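Local coordinates for protein putative immunoglobulin A1 protease (PDB 3N6Z) that is of unproven function, possibly cleaving immunoglobulin A1, and folds into an elongated beta-solenoid built of stacked, mostly parallel strands, at residues W271-G276 / S304-V309; A245-V250 / D278-V283; V289-G294 / S320-T325. One frame throughout, in Å; residues are numbered along the deposited sequence. Where two conformers were deposited one is given.

Interaction 1. Residues W271-G276 / S304-V309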
ATOM      1  N   TRP A 271      -8.570  -0.178  12.171  1.00  9.41           N
ATOM      2  CA  TRP A 271      -9.685  -1.074  12.434  1.00  8.54           C
ATOM      3  C   TRP A 271      -9.259  -2.524  12.315  1.00  9.85           C
ATOM      4  O   TRP A 271     -10.088  -3.421  12.097  1.00 11.20           O
ATOM      5  CB  TRP A 271     -10.865  -0.703  11.521  1.00  9.76           C
ATOM      6  CG  TRP A 271     -12.227  -1.000  11.990  1.00 11.11           C
ATOM      7  CD1 TRP A 271     -12.625  -1.979  12.854  1.00 10.32           C
ATOM      8  CD2 TRP A 271     -13.417  -0.341  11.549  1.00 10.07           C
ATOM      9  NE1 TRP A 271     -13.995  -1.919  13.026  1.00 11.94           N
ATOM     10  CE2 TRP A 271     -14.502  -0.936  12.225  1.00 12.00           C
ATOM     11  CE3 TRP A 271     -13.664   0.706  10.664  1.00 10.71           C
ATOM     12  CZ2 TRP A 271     -15.838  -0.525  12.015  1.00 13.19           C
ATOM     13  CZ3 TRP A 271     -14.966   1.120  10.461  1.00 13.54           C
ATOM     14  CH2 TRP A 271     -16.039   0.499  11.130  1.00 13.79           C
ATOM     15  N   SER A 272      -7.970  -2.785  12.550  1.00 10.37           N
ATOM     16  CA  SER A 272      -7.375  -4.119  12.485  1.00  9.73           C
ATOM     17  C   SER A 272      -7.035  -4.640  13.880  1.00 10.35           C
ATOM     18  O   SER A 272      -6.578  -3.886  14.734  1.00 10.51           O
ATOM     19  CB  SER A 272      -6.072  -4.066  11.681  1.00 10.83           C
ATOM     20  OG  SER A 272      -6.305  -3.657  10.358  1.00 10.91           O
ATOM     21  N   ASN A 273      -7.162  -5.953  14.082  1.00 10.23           N
ATOM     22  CA  ASN A 273      -6.530  -6.609  15.219  1.00 10.02           C
ATOM     23  C   ASN A 273      -5.015  -6.693  14.983  1.00 10.37           C
ATOM     24  O   ASN A 273      -4.579  -6.972  13.855  1.00 11.79           O
ATOM     25  CB  ASN A 273      -7.107  -8.009  15.405  1.00 11.61           C
ATOM     26  CG  ASN A 273      -8.586  -7.988  15.747  1.00 14.58           C
ATOM     27  OD1 ASN A 273      -9.042  -7.105  16.476  1.00 14.83           O
ATOM     28  ND2 ASN A 273      -9.338  -8.973  15.246  1.00 18.56           N
ATOM     29  N   LEU A 274      -4.236  -6.410  16.033  1.00  9.94           N
ATOM     30  CA  LEU A 274      -2.795  -6.203  15.934  1.00  9.40           C
ATOM     31  C   LEU A 274      -2.095  -7.135  16.906  1.00 10.70           C
ATOM     32  O   LEU A 274      -2.422  -7.139  18.110  1.00 11.94           O
ATOM     33  CB  LEU A 274      -2.440  -4.755  16.269  1.00 10.44           C
ATOM     34  CG  LEU A 274      -3.212  -3.647  15.567  1.00 10.06           C
ATOM     35  CD1 LEU A 274      -2.714  -2.277  16.045  1.00 12.81           C
ATOM     36  CD2 LEU A 274      -3.020  -3.741  14.043  1.00  9.57           C
ATOM     37  N   THR A 275      -1.136  -7.905  16.383  1.00  9.95           N
ATOM     38  CA  THR A 275      -0.447  -8.938  17.148  1.00 11.14           C
ATOM     39  C   THR A 275       1.064  -8.901  16.967  1.00 11.11           C
ATOM     40  O   THR A 275       1.564  -9.045  15.860  1.00 11.91           O
ATOM     41  CB  THR A 275      -0.972 -10.326  16.773  1.00 11.61           C
ATOM     42  OG1 THR A 275      -2.392 -10.346  16.915  1.00 11.56           O
ATOM     43  CG2 THR A 275      -0.301 -11.427  17.615  1.00 13.49           C
ATOM     44  N   GLY A 276       1.796  -8.693  18.060  1.00 11.08           N
ATOM     45  CA  GLY A 276       3.250  -8.895  18.099  1.00 10.89           C
ATOM     46  C   GLY A 276       3.479 -10.214  18.795  1.00 12.82           C
ATOM     47  O   GLY A 276       3.080 -10.373  19.941  1.00 14.91           O
ATOM     48  N   SER A 304     -13.076  -1.670  19.462  1.00 14.38           N
ATOM     49  CA  SER A 304     -13.149  -3.121  19.607  1.00 18.12           C
ATOM     50  C   SER A 304     -11.963  -3.898  19.034  1.00 16.21           C
ATOM     51  O   SER A 304     -11.967  -5.123  19.125  1.00 17.60           O
ATOM     52  CB  SER A 304     -14.429  -3.618  18.965  1.00 20.77           C
ATOM     53  OG  SER A 304     -14.406  -3.409  17.568  1.00 24.60           O
ATOM     54  N   ILE A 305     -10.948  -3.207  18.486  1.00 13.36           N
ATOM     55  CA  ILE A 305      -9.788  -3.960  17.996  1.00 12.88           C
ATOM     56  C   ILE A 305      -9.069  -4.606  19.180  1.00 13.97           C
ATOM     57  O   ILE A 305      -9.083  -4.086  20.311  1.00 15.54           O
ATOM     58  CB  ILE A 305      -8.840  -3.132  17.081  1.00 12.87           C
ATOM     59  CG1 ILE A 305      -8.098  -2.033  17.842  1.00 13.70           C
ATOM     60  CG2 ILE A 305      -9.617  -2.594  15.872  1.00 13.14           C
ATOM     61  CD1 ILE A 305      -7.117  -1.225  16.942  1.00 13.65           C
ATOM     62  N   VAL A 306      -8.433  -5.743  18.894  1.00 13.77           N
ATOM     63  CA  VAL A 306      -7.695  -6.507  19.917  1.00 15.14           C
ATOM     64  C   VAL A 306      -6.196  -6.353  19.636  1.00 12.49           C
ATOM     65  O   VAL A 306      -5.736  -6.614  18.520  1.00 11.99           O
ATOM     66  CB  VAL A 306      -8.120  -7.988  19.889  1.00 15.48           C
ATOM     67  CG1 VAL A 306      -7.311  -8.816  20.882  1.00 18.08           C
ATOM     68  CG2 VAL A 306      -9.629  -8.112  20.163  1.00 20.57           C
ATOM     69  N   LEU A 307      -5.464  -5.925  20.664  1.00 13.78           N
ATOM     70  CA  LEU A 307      -4.014  -5.739  20.619  0.50 12.64           C
ATOM     71  C   LEU A 307      -3.408  -6.802  21.539  1.00 13.44           C
ATOM     72  O   LEU A 307      -3.805  -6.940  22.700  1.00 15.04           O
ATOM     73  CB  LEU A 307      -3.572  -4.326  21.051  0.50 13.90           C
ATOM     74  CG  LEU A 307      -3.472  -3.217  19.988  0.50 12.08           C
ATOM     75  CD1 LEU A 307      -4.833  -2.940  19.347  0.50 14.02           C
ATOM     76  CD2 LEU A 307      -2.865  -1.934  20.602  0.50 13.48           C
ATOM     77  N   LYS A 308      -2.420  -7.522  21.013  1.00 12.61           N
ATOM     78  CA  LYS A 308      -1.736  -8.595  21.745  1.00 13.06           C
ATOM     79  C   LYS A 308      -0.235  -8.535  21.555  1.00 13.44           C
ATOM     80  O   LYS A 308       0.257  -8.283  20.450  1.00 12.96           O
ATOM     81  CB  LYS A 308      -2.243  -9.976  21.327  1.00 14.52           C
ATOM     82  CG  LYS A 308      -3.653 -10.296  21.783  1.00 20.73           C
ATOM     83  CD  LYS A 308      -4.035 -11.710  21.430  1.00 25.81           C
ATOM     84  CE  LYS A 308      -5.392 -12.084  22.003  1.00 28.69           C
ATOM     85  NZ  LYS A 308      -5.727 -13.526  21.703  1.00 32.69           N
ATOM     86  N   VAL A 309       0.492  -8.769  22.648  1.00 14.17           N
ATOM     87  CA  VAL A 309       1.933  -8.969  22.625  1.00 14.31           C
ATOM     88  C   VAL A 309       2.194 -10.236  23.429  1.00 16.26           C
ATOM     89  O   VAL A 309       1.775 -10.325  24.596  1.00 17.19           O
ATOM     90  CB  VAL A 309       2.716  -7.776  23.198  1.00 15.68           C
ATOM     91  CG1 VAL A 309       4.237  -8.130  23.334  1.00 17.01           C
ATOM     92  CG2 VAL A 309       2.538  -6.563  22.304  1.00 16.96           C
TER
HETATM   93  O   HOH W   1      -4.679  -9.266  18.393  1.00 15.59           O
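Ile305 packs its whole branched side chain against the backbone of Trp271 and Ser272, and this is the tightly packed end of the contact. Its CB lies 3.3 Å from Ser272 O, a buried carbonyl oxygen with no polar partner, and CD1 returns to the same oxygen because CG1 sits between the backbone N and the carbonyl carbon (chi1 69°). The other branch, CG2, reaches Trp271 C at 3.6 Å and approaches the indole obliquely; helix 334-344 touches the ring as well. Cut back to an alanine here, the side chain would lose CG1, CG2 and CD1, which would probably open a gap between Trp271 and segment 304-309 and strip Ser272 O of most of its apolar cover, CB alone remaining.

Beyond this corner the backbones come into register. Before the strands pair fully, Asn273 stands in for a main-chain acceptor: its OD1 takes the N-H of Val306 at 2.8 Å, the donor tilted 27° from the carbonyl plane. Leu274 N then gives to Val306 O at 2.9 Å, Lys308 N to Leu274 O, and Gly276 N to Lys308 O. Leu274 and Leu307 lie side by side on the inner face, where Val283 packs on both.

The outer face is looser. Thr275 and Lys308 project there, the lysine leading away from strand 274-276, and a water bridges the two segments on this side, 2.9 Å from Thr275 OG1 and donating to Val306 O. The parallel strands, their axes 4.7 Å apart, fit successive coils of a beta-solenoid, in which strand 243-245 precedes 274-276 and 307-309 follows it in the same stack.

Interaction 2. Residues A245-V250 / D278-V283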
ATOM      1  N   ALA A 245       3.455  -9.154  13.464  1.00 10.75           N
ATOM      2  CA  ALA A 245       4.883  -9.362  13.256  1.00 10.93           C
ATOM      3  C   ALA A 245       5.352 -10.454  14.207  1.00 11.28           C
ATOM      4  O   ALA A 245       4.937 -10.492  15.378  1.00 12.01           O
ATOM      5  CB  ALA A 245       5.697  -8.045  13.488  1.00 11.56           C
ATOM      6  N   THR A 246       6.251 -11.307  13.722  1.00 11.65           N
ATOM      7  CA  THR A 246       6.907 -12.311  14.567  1.00 12.08           C
ATOM      8  C   THR A 246       7.694 -11.661  15.699  1.00 12.51           C
ATOM      9  O   THR A 246       7.586 -12.089  16.851  1.00 13.12           O
ATOM     10  CB  THR A 246       7.842 -13.150  13.689  1.00 12.62           C
ATOM     11  OG1 THR A 246       7.050 -13.826  12.720  1.00 14.58           O
ATOM     12  CG2 THR A 246       8.678 -14.122  14.487  1.00 15.87           C
ATOM     13  N   LYS A 247       8.443 -10.593  15.395  1.00 10.86           N
ATOM     14  CA  LYS A 247       9.283  -9.916  16.385  1.00 10.87           C
ATOM     15  C   LYS A 247       9.621  -8.548  15.820  1.00 11.14           C
ATOM     16  O   LYS A 247      10.489  -8.406  14.979  1.00 12.08           O
ATOM     17  CB  LYS A 247      10.566 -10.730  16.668  1.00 12.05           C
ATOM     18  CG  LYS A 247      11.458 -10.081  17.732  1.00 13.04           C
ATOM     19  CD  LYS A 247      12.592 -11.001  18.185  1.00 16.13           C
ATOM     20  CE  LYS A 247      13.577 -10.311  19.114  1.00 16.37           C
ATOM     21  NZ  LYS A 247      14.600 -11.270  19.593  1.00 22.17           N
ATOM     22  N   GLY A 248       8.871  -7.545  16.270  1.00 10.78           N
ATOM     23  CA  GLY A 248       9.100  -6.179  15.831  1.00 10.96           C
ATOM     24  C   GLY A 248       7.921  -5.293  16.152  1.00 10.00           C
ATOM     25  O   GLY A 248       7.238  -5.488  17.157  1.00 11.74           O
ATOM     26  N   GLY A 249       7.749  -4.285  15.309  1.00 10.08           N
ATOM     27  CA  GLY A 249       6.724  -3.275  15.477  1.00 10.55           C
ATOM     28  C   GLY A 249       5.512  -3.560  14.611  1.00  9.19           C
ATOM     29  O   GLY A 249       5.642  -3.964  13.450  1.00 11.05           O
ATOM     30  N   VAL A 250       4.344  -3.285  15.174  1.00  9.76           N
ATOM     31  CA  VAL A 250       3.067  -3.460  14.525  1.00  9.32           C
ATOM     32  C   VAL A 250       2.264  -2.197  14.718  1.00  9.35           C
ATOM     33  O   VAL A 250       2.078  -1.750  15.842  1.00  9.70           O
ATOM     34  CB  VAL A 250       2.303  -4.661  15.106  1.00  9.73           C
ATOM     35  CG1 VAL A 250       0.953  -4.893  14.388  1.00 11.12           C
ATOM     36  CG2 VAL A 250       3.153  -5.910  15.095  1.00 11.96           C
ATOM     37  N   ASP A 278       6.523 -12.098  19.539  1.00 13.84           N
ATOM     38  CA  ASP A 278       7.565 -12.041  20.559  1.00 12.70           C
ATOM     39  C   ASP A 278       7.255 -10.982  21.608  1.00 13.48           C
ATOM     40  O   ASP A 278       6.738  -9.916  21.285  1.00 13.87           O
ATOM     41  CB  ASP A 278       8.902 -11.732  19.914  1.00 13.64           C
ATOM     42  CG  ASP A 278      10.067 -12.032  20.798  1.00 14.41           C
ATOM     43  OD1 ASP A 278      10.502 -11.144  21.567  1.00 15.86           O
ATOM     44  OD2 ASP A 278      10.603 -13.148  20.680  1.00 20.99           O
ATOM     45  N   ALA A 279       7.634 -11.260  22.857  1.00 15.01           N
ATOM     46  CA  ALA A 279       7.451 -10.315  23.968  1.00 14.41           C
ATOM     47  C   ALA A 279       8.149  -8.962  23.774  1.00 15.68           C
ATOM     48  O   ALA A 279       7.740  -7.977  24.381  1.00 16.29           O
ATOM     49  CB  ALA A 279       7.955 -10.946  25.255  1.00 16.63           C
ATOM     50  N   SER A 280       9.192  -8.905  22.945  1.00 13.77           N
ATOM     51  CA  SER A 280       9.932  -7.675  22.682  1.00 13.81           C
ATOM     52  C   SER A 280       9.221  -6.796  21.658  1.00 13.16           C
ATOM     53  O   SER A 280       9.711  -5.706  21.344  1.00 14.24           O
ATOM     54  CB  SER A 280      11.331  -7.998  22.175  1.00 15.16           C
ATOM     55  OG  SER A 280      11.265  -8.603  20.901  1.00 16.58           O
ATOM     56  N   SER A 281       8.114  -7.286  21.094  1.00 12.03           N
ATOM     57  CA  SER A 281       7.353  -6.524  20.108  1.00 12.35           C
ATOM     58  C   SER A 281       6.729  -5.259  20.697  1.00 11.61           C
ATOM     59  O   SER A 281       6.510  -5.142  21.901  1.00 12.76           O
ATOM     60  CB  SER A 281       6.258  -7.393  19.491  1.00 11.36           C
ATOM     61  OG  SER A 281       6.781  -8.542  18.841  1.00 12.21           O
ATOM     62  N   THR A 282       6.468  -4.299  19.816  1.00 11.30           N
ATOM     63  CA  THR A 282       5.730  -3.082  20.169  1.00  9.29           C
ATOM     64  C   THR A 282       4.508  -3.010  19.257  1.00 10.23           C
ATOM     65  O   THR A 282       4.601  -3.265  18.059  1.00 12.57           O
ATOM     66  CB  THR A 282       6.601  -1.818  20.087  1.00 11.18           C
ATOM     67  OG1 THR A 282       7.161  -1.701  18.776  1.00 12.61           O
ATOM     68  CG2 THR A 282       7.725  -1.890  21.119  1.00 12.39           C
ATOM     69  N   VAL A 283       3.366  -2.672  19.841  1.00  9.45           N
ATOM     70  CA  VAL A 283       2.107  -2.570  19.128  1.00  9.45           C
ATOM     71  C   VAL A 283       1.468  -1.227  19.386  1.00  9.47           C
ATOM     72  O   VAL A 283       1.198  -0.873  20.541  1.00 11.22           O
ATOM     73  CB  VAL A 283       1.176  -3.724  19.500  1.00 10.57           C
ATOM     74  CG1 VAL A 283      -0.181  -3.560  18.810  1.00 14.77           C
ATOM     75  CG2 VAL A 283       1.816  -5.077  19.175  1.00 13.34           C
TER
HETATM   76  O   HOH W   2      13.205 -13.486  20.917  1.00 33.77           O
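Asp278 meets Thr246 and Lys247 where one coil of the beta-solenoid turns its corner directly beside the next. Its backbone N donates to Thr246 O at 2.9 Å, joining the two corners. With CG anti to the backbone N (chi1 -164°), the carboxylate runs alongside the extended Lys247 chain, and CB packs on Lys247 CG at 3.7 Å. The charged ends do not make a salt bridge; a water joins them, accepting from Lys247 NZ and donating to Asp278 OD2 at 2.6 Å.

The same side chain shapes its own loop, a type I turn from Asp278 to Ser281. Ser280 grips Asp278 OD1 twice, through its backbone N in an Asx turn and through OG, the two donors coming from opposite faces of the carboxylate plane. This double hold probably fixes the rotation of the carboxylate. Ser280 OG also rests against the lysine, 3.4 Å from Lys247 CE.

Ser281 closes the turn: both its N and its OG donate to Asp278 O. The same hydroxyl accepts a weak bond across the contact, from Gly248 N to Ser281 OG at 3.5 Å.

From Thr282 the strands pair in parallel. Thr282 N donates to Gly248 O, and Thr282 O receives Val250 N at 2.9 Å. Thr282 OG1 bonds to Gly288 O while lying over Gly249, 3.7 Å from its CA. Val283 turns to the face it shares with Val250, next to Leu274, and there its CG2 settles 4.1 Å from Val250 CB.

Interaction 3. Residues V289-G294 / S320-T325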
ATOM      1  N   VAL A 289       6.555   1.853  15.914  1.00  9.87           N
ATOM      2  CA  VAL A 289       7.951   2.110  16.277  1.00  9.31           C
ATOM      3  C   VAL A 289       8.360   3.527  15.936  1.00  9.79           C
ATOM      4  O   VAL A 289       8.094   4.008  14.819  1.00 10.22           O
ATOM      5  CB  VAL A 289       8.955   1.180  15.517  1.00 10.27           C
ATOM      6  CG1 VAL A 289      10.402   1.343  16.082  1.00 13.21           C
ATOM      7  CG2 VAL A 289       8.504  -0.270  15.533  1.00 13.00           C
ATOM      8  N   SER A 290       9.063   4.178  16.880  1.00  9.13           N
ATOM      9  CA  SER A 290       9.561   5.542  16.736  1.00 10.65           C
ATOM     10  C   SER A 290       8.434   6.494  16.362  1.00  9.76           C
ATOM     11  O   SER A 290       8.628   7.454  15.621  1.00  9.91           O
ATOM     12  CB  SER A 290      10.731   5.598  15.756  1.00 10.85           C
ATOM     13  OG  SER A 290      11.855   4.935  16.331  1.00 12.45           O
ATOM     14  N   ALA A 291       7.256   6.268  16.955  1.00 10.05           N
ATOM     15  CA  ALA A 291       6.081   7.070  16.634  1.00  8.73           C
ATOM     16  C   ALA A 291       6.261   8.547  16.954  1.00  9.86           C
ATOM     17  O   ALA A 291       5.644   9.402  16.313  1.00 10.12           O
ATOM     18  CB  ALA A 291       4.861   6.534  17.336  1.00  9.74           C
ATOM     19  N   SER A 292       7.107   8.873  17.950  1.00  9.78           N
ATOM     20  CA  SER A 292       7.345  10.278  18.327  1.00 11.67           C
ATOM     21  C   SER A 292       7.981  11.118  17.230  1.00 11.95           C
ATOM     22  O   SER A 292       7.970  12.353  17.298  1.00 13.86           O
ATOM     23  CB  SER A 292       8.180  10.319  19.602  1.00 13.25           C
ATOM     24  OG  SER A 292       9.506   9.910  19.329  1.00 17.90           O
ATOM     25  N   LEU A 293       8.472  10.448  16.184  1.00 10.37           N
ATOM     26  CA  LEU A 293       9.057  11.142  15.027  1.00 11.77           C
ATOM     27  C   LEU A 293       7.979  11.622  14.049  1.00 12.49           C
ATOM     28  O   LEU A 293       8.261  12.406  13.131  1.00 14.43           O
ATOM     29  CB  LEU A 293      10.054  10.250  14.296  1.00 12.27           C
ATOM     30  CG  LEU A 293      11.261   9.808  15.133  1.00 12.57           C
ATOM     31  CD1 LEU A 293      12.168   8.963  14.275  1.00 13.11           C
ATOM     32  CD2 LEU A 293      12.032  11.021  15.748  1.00 15.46           C
ATOM     33  N   GLY A 294       6.745  11.162  14.244  1.00 10.87           N
ATOM     34  CA  GLY A 294       5.633  11.562  13.407  1.00 10.90           C
ATOM     35  C   GLY A 294       4.801  12.713  13.948  1.00 10.43           C
ATOM     36  O   GLY A 294       4.833  13.026  15.144  1.00 12.31           O
ATOM     37  N   SER A 320      -3.344  12.012  21.019  1.00  9.97           N
ATOM     38  CA  SER A 320      -3.360  12.678  19.706  1.00 10.63           C
ATOM     39  C   SER A 320      -1.959  13.053  19.200  1.00 11.35           C
ATOM     40  O   SER A 320      -1.812  13.511  18.063  1.00 12.13           O
ATOM     41  CB  SER A 320      -4.266  13.909  19.732  1.00 12.57           C
ATOM     42  OG  SER A 320      -3.795  14.824  20.693  1.00 15.14           O
ATOM     43  N   SER A 321      -0.947  12.852  20.058  1.00 11.89           N
ATOM     44  CA  SER A 321       0.441  12.919  19.644  0.60 13.32           C
ATOM     45  C   SER A 321       1.153  11.775  20.346  1.00 12.58           C
ATOM     46  O   SER A 321       0.599  11.147  21.265  1.00 14.34           O
ATOM     47  CB  SER A 321       1.069  14.268  19.995  0.60 15.26           C
ATOM     48  OG  SER A 321       0.944  14.510  21.384  0.60 19.91           O
ATOM     49  N   ALA A 322       2.344  11.454  19.849  1.00 13.68           N
ATOM     50  CA  ALA A 322       3.165  10.400  20.403  1.00 15.51           C
ATOM     51  C   ALA A 322       4.379  11.010  21.094  1.00 18.05           C
ATOM     52  O   ALA A 322       5.106  11.833  20.512  1.00 18.81           O
ATOM     53  CB  ALA A 322       3.658   9.438  19.332  1.00 14.40           C
ATOM     54  N   THR A 323       4.580  10.556  22.322  1.00 19.71           N
ATOM     55  CA  THR A 323       5.769  10.938  23.087  0.70 20.41           C
ATOM     56  C   THR A 323       6.846   9.850  23.099  1.00 21.56           C
ATOM     57  O   THR A 323       8.022  10.145  23.391  1.00 23.84           O
ATOM     58  CB  THR A 323       5.379  11.353  24.510  0.70 23.02           C
ATOM     59  OG1 THR A 323       4.572  10.323  25.090  0.70 26.36           O
ATOM     60  CG2 THR A 323       4.585  12.669  24.448  0.70 21.32           C
ATOM     61  N   GLY A 324       6.477   8.620  22.733  1.00 18.75           N
ATOM     62  CA  GLY A 324       7.388   7.488  22.766  1.00 18.21           C
ATOM     63  C   GLY A 324       7.291   6.617  21.544  1.00 14.99           C
ATOM     64  O   GLY A 324       7.048   7.128  20.436  1.00 16.51           O
ATOM     65  N   THR A 325       7.428   5.303  21.742  1.00 13.38           N
ATOM     66  CA  THR A 325       7.599   4.350  20.659  0.50 10.09           C
ATOM     67  C   THR A 325       6.341   4.186  19.796  1.00  9.95           C
ATOM     68  O   THR A 325       6.409   4.051  18.564  1.00 10.51           O
ATOM     69  CB  THR A 325       8.045   3.006  21.276  0.50  8.28           C
ATOM     70  OG1 THR A 325       9.331   3.221  21.878  0.50  7.75           O
ATOM     71  CG2 THR A 325       8.121   1.884  20.242  0.50  6.66           C
TER
HETATM   72  O   HOH W   3      11.056   3.650  19.062  0.50 13.92           O
HETATM   73  O   HOH W   4      10.235   7.334  19.424  1.00 28.42           O
HETATM   74  O   HOH W   5       5.762  14.076  19.122  1.00 42.82           O
HETATM   75  O   HOH W   6       3.550  13.048  17.669  1.00 16.02           O
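Thr325 O lies against the start of the short 3-10 turn at Ala291 and accepts a hydrogen bond from Ala291 N at 2.9 Å. The donor stands well above the carbonyl plane, 55° out of it. The same oxygen, Thr325 O, also lies 3.2 Å from Ala291 CB. One residue further on, Ser292 N gives a weak bond to Gly324 O, bent to 129° at the hydrogen. To one side of these bonds, Ala291 CB and Ala322 CB meet at 3.7 Å. Ser292 comes in alongside, its CB 3.5 Å from both Gly324 O and Ala322 O. Its OG, between the backbone N and the carbonyl carbon (chi1 71°), is directed to a water 2.7 Å from Ser292 OG, and that water reaches Gly324 O weakly.

This is loop-to-loop packing at a corner of the beta-solenoid, where both segments leave the regular stacking of strands: segment 289-294 joins strand 287-289 to strand 294-296, while segment 320-325 belongs to the long excursion that precedes strand 330-332.

What sets the donors in place is the fold of the first loop. Ser290 adopts a left-handed helical backbone conformation that turns the chain off its strand, and the 3-10 turn is then closed by Leu293 N on Ser290 O and Gly294 N on Ala291 O. Ala291 O is held additionally by the hydroxyl of Tyr296. The side chains of Ala291 and Ala322 both touch Phe327, and Thr282 packs against Val289 and Thr325. A water accepts from Ala322 N at 3.0 Å and also reaches Gly294 O, tying the two loops.

All three contacts join neighbouring coils toward the C-terminal end of the solenoid, each linking segments about thirty residues apart in sequence. Interactions 1 and 2 belong to different strand stacks: strands 274-276 and 307-309 pair in one, strands 248-251 and 282-284 in another. Their segments alternate along the chain, their centres lie 12 Å apart, and Val283 packs on Leu307 and Val309 between them. Interaction 3 follows interaction 2 in the chain, 16 Å from it between centres, and touches it through Val289 and Thr325. Interactions 1 and 3 do not touch, their nearest atoms being about 10 Å apart. Interaction 2 thus bridges strand stacking and peripheral loop packing.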